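Local coordinates for RNA-binding protein RO60 (Deinococcus radiodurans, PDB 2NVO) that binds several small RNAs that accumulate during recovery from ultraviolet irradiation and contributes to the resistance of the bacterium to that irradiation, at residues Arg454-Thr459 with Asp480-Lys485. Numbering follows the deposited sequence.
Sequences RLDVDT and DQYAQK
The phenol oxygen of Tyr482 is gripped by the backbone of 454-459 at two points, once as donor and once as acceptor. Its OH gives a hydrogen bond to Leu455 O at 2.6 Å; the C=O...OH angle of 136°, with the donor in the carbonyl plane, shows that a lone pair is used, and Leu455 O in turn lies near the ring plane at its edge. Val457 N returns a bond to Tyr482 OH at 2.7 Å, with an N-H...O angle of 154°. With chi1 at -175°, CG of Tyr482 lies opposite the backbone N and the ring projects from the helix toward the loop, which puts OH between Leu455 O and Val457 N. A water in the ring plane donates to Asp456 OD2 at 3.1 Å and, weakly, to Tyr482 OH.

One turn on, Lys485 extends fully and crosses the Arg454 side chain at about a right angle, its CE 3.5 Å from Arg454 CG and its NZ nearly as close (3.6 Å). NZ itself is hydrogen-bonded to Ala451 O, in the last turn of helix 445-452, and lies 5.5 Å from Arg454 NE. Arg454, at positive phi, closes that helix in a Schellman motif. Tyr482 thus ties helix 475-486 to the loop joining helix 445-452 to strand 459-464, a helix-to-strand connection of the alternating α/β, Rossmann-like fold of von Willebrand factor A domains.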
loop_
_atom_site.group_PDB
_atom_site.type_symbol
_atom_site.label_atom_id
_atom_site.label_comp_id
_atom_site.label_asym_id
_atom_site.label_seq_id
_atom_site.Cartn_x
_atom_site.Cartn_y
_atom_site.Cartn_z
ATOM N N ARG A 454 -26.713 10.524 -23.089
ATOM C CA ARG A 454 -26.998 11.496 -22.036
ATOM C C ARG A 454 -27.062 10.867 -20.639
ATOM O O ARG A 454 -27.938 11.194 -19.823
ATOM C CB ARG A 454 -28.264 12.302 -22.368
ATOM C CG ARG A 454 -28.209 12.940 -23.757
ATOM C CD ARG A 454 -29.486 13.708 -24.095
ATOM N NE ARG A 454 -30.683 13.020 -23.614
ATOM C CZ ARG A 454 -31.291 13.301 -22.464
ATOM N NH1 ARG A 454 -30.818 14.261 -21.673
ATOM N NH2 ARG A 454 -32.368 12.620 -22.099
ATOM N N LEU A 455 -26.119 9.959 -20.375
ATOM C CA LEU A 455 -25.972 9.338 -19.064
ATOM C C LEU A 455 -25.116 10.223 -18.163
ATOM O O LEU A 455 -24.032 10.659 -18.553
ATOM C CB LEU A 455 -25.311 7.960 -19.196
ATOM C CG LEU A 455 -25.185 7.132 -17.921
ATOM C CD1 LEU A 455 -26.570 6.707 -17.419
ATOM C CD2 LEU A 455 -24.262 5.911 -18.141
ATOM N N ASP A 456 -25.604 10.497 -16.962
ATOM C CA ASP A 456 -24.830 11.262 -15.995
ATOM C C ASP A 456 -23.788 10.352 -15.336
ATOM O O ASP A 456 -24.135 9.399 -14.651
ATOM C CB ASP A 456 -25.741 11.881 -14.932
ATOM C CG ASP A 456 -26.443 13.151 -15.421
ATOM O OD1 ASP A 456 -27.693 13.139 -15.515
ATOM O OD2 ASP A 456 -25.750 14.158 -15.711
ATOM N N VAL A 457 -22.518 10.673 -15.544
ATOM C CA VAL A 457 -21.397 9.902 -14.994
ATOM C C VAL A 457 -20.393 10.848 -14.360
ATOM O O VAL A 457 -20.006 11.835 -14.974
ATOM C CB VAL A 457 -20.691 9.099 -16.116
ATOM C CG1 VAL A 457 -19.406 8.397 -15.588
ATOM C CG2 VAL A 457 -21.666 8.087 -16.730
ATOM N N ASP A 458 -19.985 10.568 -13.125
ATOM C CA ASP A 458 -18.937 11.340 -12.480
ATOM C C ASP A 458 -17.544 10.758 -12.772
ATOM O O ASP A 458 -16.588 11.497 -13.025
ATOM C CB ASP A 458 -19.135 11.335 -10.963
ATOM C CG ASP A 458 -20.438 11.971 -10.544
ATOM O OD1 ASP A 458 -20.723 13.066 -11.054
ATOM O OD2 ASP A 458 -21.156 11.363 -9.723
ATOM N N THR A 459 -17.439 9.431 -12.712
ATOM C CA THR A 459 -16.130 8.763 -12.783
ATOM C C THR A 459 -16.146 7.645 -13.812
ATOM O O THR A 459 -16.929 6.713 -13.688
ATOM C CB THR A 459 -15.800 8.130 -11.425
ATOM O OG1 THR A 459 -16.070 9.079 -10.375
ATOM C CG2 THR A 459 -14.332 7.691 -11.385
ATOM N N ASP A 480 -13.921 16.723 -22.792
ATOM C CA ASP A 480 -14.376 18.075 -23.121
ATOM C C ASP A 480 -15.784 18.065 -23.701
ATOM O O ASP A 480 -16.640 18.824 -23.261
ATOM C CB ASP A 480 -13.424 18.735 -24.117
ATOM C CG ASP A 480 -12.043 18.974 -23.533
ATOM O OD1 ASP A 480 -11.926 19.038 -22.290
ATOM O OD2 ASP A 480 -11.079 19.100 -24.308
ATOM N N GLN A 481 -16.008 17.206 -24.692
ATOM C CA GLN A 481 -17.316 17.061 -25.316
ATOM C C GLN A 481 -18.408 16.667 -24.329
ATOM O O GLN A 481 -19.535 17.156 -24.426
ATOM C CB GLN A 481 -17.259 16.094 -26.502
ATOM C CG GLN A 481 -16.513 16.659 -27.696
ATOM C CD GLN A 481 -16.397 15.678 -28.849
ATOM O OE1 GLN A 481 -16.999 14.604 -28.836
ATOM N NE2 GLN A 481 -15.617 16.045 -29.855
ATOM N N TYR A 482 -18.078 15.811 -23.365
ATOM C CA TYR A 482 -19.049 15.413 -22.348
ATOM C C TYR A 482 -19.434 16.621 -21.499
ATOM O O TYR A 482 -20.611 16.885 -21.278
ATOM C CB TYR A 482 -18.486 14.306 -21.441
ATOM C CG TYR A 482 -19.496 13.771 -20.445
ATOM C CD1 TYR A 482 -20.203 12.601 -20.691
ATOM C CD2 TYR A 482 -19.743 14.444 -19.266
ATOM C CE1 TYR A 482 -21.142 12.120 -19.759
ATOM C CE2 TYR A 482 -20.655 13.980 -18.346
ATOM C CZ TYR A 482 -21.355 12.827 -18.593
ATOM O OH TYR A 482 -22.265 12.407 -17.651
ATOM N N ALA A 483 -18.426 17.338 -21.016
ATOM C CA ALA A 483 -18.656 18.527 -20.208
ATOM C C ALA A 483 -19.516 19.509 -20.986
ATOM O O ALA A 483 -20.460 20.063 -20.444
ATOM C CB ALA A 483 -17.334 19.170 -19.836
ATOM N N GLN A 484 -19.194 19.706 -22.263
ATOM C CA GLN A 484 -19.946 20.639 -23.102
ATOM C C GLN A 484 -21.409 20.263 -23.299
ATOM O O GLN A 484 -22.267 21.140 -23.402
ATOM C CB GLN A 484 -19.268 20.824 -24.462
ATOM C CG GLN A 484 -18.225 21.934 -24.460
ATOM C CD GLN A 484 -17.066 21.680 -25.411
ATOM O OE1 GLN A 484 -17.170 20.883 -26.355
ATOM N NE2 GLN A 484 -15.944 22.350 -25.159
ATOM N N LYS A 485 -21.695 18.968 -23.366
ATOM C CA LYS A 485 -23.048 18.519 -23.628
ATOM C C LYS A 485 -23.856 18.295 -22.363
ATOM O O LYS A 485 -25.078 18.454 -22.369
ATOM C CB LYS A 485 -23.049 17.242 -24.474
ATOM C CG LYS A 485 -24.384 16.534 -24.437
ATOM C CD LYS A 485 -24.526 15.503 -25.524
ATOM C CE LYS A 485 -25.956 14.985 -25.564
ATOM N NZ LYS A 485 -26.138 13.912 -26.575
HETATM O O HOH W 1 -22.709 14.569 -15.057
#